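Local structure of ubiquitin-conjugating enzyme-like protein (Leishmania mexicana, 6ZM3) at residues Ile61-Ile66 / His78-Ser83. The protein probably acts as a ubiquitin-conjugating enzyme variant that pairs with an active ubiquitin-conjugating enzyme to help build ubiquitin chains. Sequence-based numbering, arbitrary orientation.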
# COMPACT_ATOMS: atom_id res chain seq x y z
N ILE B 61 5.18 2.12 6.93
CA ILE B 61 4.17 3.00 6.36
C ILE B 61 2.80 2.50 6.80
O ILE B 61 2.30 1.52 6.27
CB ILE B 61 4.32 3.09 4.81
CG1 ILE B 61 5.67 3.71 4.47
CG2 ILE B 61 3.19 3.92 4.20
CD1 ILE B 61 6.14 3.46 3.06
N LEU B 62 2.25 3.10 7.86
CA LEU B 62 1.02 2.58 8.43
C LEU B 62 -0.17 3.37 7.90
O LEU B 62 -0.22 4.59 8.00
CB LEU B 62 1.15 2.66 9.96
CG LEU B 62 2.39 2.00 10.57
CD1 LEU B 62 2.44 2.29 12.06
CD2 LEU B 62 2.40 0.48 10.36
N SER B 63 -1.22 2.66 7.44
CA SER B 63 -2.39 3.26 6.84
C SER B 63 -3.55 3.23 7.83
O SER B 63 -3.73 2.24 8.55
CB SER B 63 -2.81 2.57 5.54
OG SER B 63 -1.86 2.81 4.48
N LEU B 64 -4.33 4.31 7.83
CA LEU B 64 -5.51 4.46 8.67
C LEU B 64 -6.69 4.97 7.86
O LEU B 64 -6.52 5.61 6.82
CB LEU B 64 -5.16 5.47 9.78
CG LEU B 64 -3.99 5.10 10.68
CD1 LEU B 64 -2.68 5.77 10.21
CD2 LEU B 64 -4.32 5.50 12.13
N GLU B 65 -7.90 4.71 8.36
CA GLU B 65 -9.08 5.34 7.81
C GLU B 65 -9.67 6.22 8.90
O GLU B 65 -9.64 5.82 10.08
CB GLU B 65 -10.11 4.27 7.47
CG GLU B 65 -11.36 4.83 6.82
CD GLU B 65 -12.10 3.76 6.03
OE1 GLU B 65 -11.87 3.65 4.78
OE2 GLU B 65 -12.89 3.04 6.67
N ILE B 66 -10.15 7.40 8.48
CA ILE B 66 -10.78 8.38 9.36
C ILE B 66 -12.19 8.66 8.88
O ILE B 66 -12.43 9.00 7.71
CB ILE B 66 -9.93 9.65 9.55
CG1 ILE B 66 -8.49 9.25 9.89
CG2 ILE B 66 -10.57 10.52 10.64
CD1 ILE B 66 -7.42 10.34 9.80
N HIS B 78 -13.62 9.04 14.13
CA HIS B 78 -13.42 7.60 14.27
C HIS B 78 -12.21 7.21 13.45
O HIS B 78 -12.23 7.41 12.24
CB HIS B 78 -14.68 6.86 13.81
CG HIS B 78 -15.92 7.37 14.48
ND1 HIS B 78 -16.13 7.21 15.84
CD2 HIS B 78 -16.99 8.03 14.01
CE1 HIS B 78 -17.29 7.74 16.16
NE2 HIS B 78 -17.84 8.26 15.06
N ILE B 79 -11.16 6.73 14.13
CA ILE B 79 -9.89 6.36 13.52
C ILE B 79 -9.72 4.85 13.67
O ILE B 79 -9.83 4.32 14.78
CB ILE B 79 -8.72 7.17 14.13
CG1 ILE B 79 -8.99 8.68 14.14
CG2 ILE B 79 -7.37 6.84 13.49
CD1 ILE B 79 -7.73 9.52 14.38
N ARG B 80 -9.46 4.17 12.55
CA ARG B 80 -9.16 2.74 12.53
C ARG B 80 -7.82 2.56 11.83
O ARG B 80 -7.62 3.09 10.73
CB ARG B 80 -10.19 2.04 11.64
CG ARG B 80 -10.51 0.60 11.99
CD ARG B 80 -11.74 0.07 11.26
NE ARG B 80 -11.88 0.59 9.89
CZ ARG B 80 -11.57 -0.07 8.77
NH1 ARG B 80 -11.12 -1.32 8.82
NH2 ARG B 80 -11.75 0.49 7.58
N PHE B 81 -6.93 1.76 12.42
CA PHE B 81 -5.74 1.36 11.69
C PHE B 81 -6.13 0.30 10.65
O PHE B 81 -6.89 -0.63 10.97
CB PHE B 81 -4.66 0.82 12.62
CG PHE B 81 -3.78 1.86 13.27
CD1 PHE B 81 -4.19 2.47 14.46
CD2 PHE B 81 -2.55 2.19 12.74
CE1 PHE B 81 -3.38 3.42 15.07
CE2 PHE B 81 -1.73 3.12 13.37
CZ PHE B 81 -2.15 3.71 14.54
N LEU B 82 -5.61 0.45 9.44
CA LEU B 82 -5.75 -0.58 8.41
C LEU B 82 -4.54 -1.51 8.47
O LEU B 82 -4.70 -2.71 8.26
CB LEU B 82 -5.85 0.06 7.03
CG LEU B 82 -7.08 0.93 6.78
CD1 LEU B 82 -7.15 1.32 5.31
CD2 LEU B 82 -8.37 0.22 7.18
N SER B 83 -3.34 -0.92 8.67
CA SER B 83 -2.14 -1.66 9.00
C SER B 83 -2.24 -2.15 10.44
O SER B 83 -2.50 -1.35 11.33
CB SER B 83 -0.92 -0.77 8.86
OG SER B 83 -0.78 -0.26 7.53
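Leu64 lies against Phe81, and Glu65 against Arg80, in an antiparallel strand pairing between strand 61-67 and the edge strand 78-81. Two backbone bonds tie Glu65 to Arg80: Glu65 N to Arg80 O (2.9 Å) and Arg80 N to Glu65 O (3.0 Å). The flanking pairs, Leu64 with Phe81 and Ile66 with Ile79, are non-hydrogen-bonded. Their side chains lie on the face covered by helix 113-125. Leu64 CD2 sits over the centre of the Phe81 ring, 3.5 Å from its centroid and almost on the ring normal, a CH-pi contact. The same methyl meets Ile79 CG2 at 3.6 Å, so one branch of Leu64 touches two residues of strand 78-81. This is the last hairpin of the four-stranded meander of the ubiquitin-conjugating (UBC) fold, with helix 113-125 packed on one side. Glu65 and Arg80 project from the other side of the sheet and run side by side. Arg80 NH2 donates to Glu65 OE2 in a salt bridge of 2.9 Å. The carboxylate oxygen lies in the guanidinium plane, but the donor comes from above the carboxylate plane, and the two planes are 62° apart. Glu65 OE1 makes a second salt bridge, to Arg35. At Leu82 the backbone turns from extended to helical values, and the regular pairing ends much as in a classic beta bulge. Ser63 O accepts from both Leu82 N (2.7 Å) and Ser83 N (3.2 Å). Ser83 OG, beside its own backbone N (chi1 -60°), accepts a nearly straight bond from Ser63 N at 3.0 Å. A side chain thus takes the place of a strand carbonyl. Ser63, Leu82 and Ser83 also pack against the chain of another protein in the assembly.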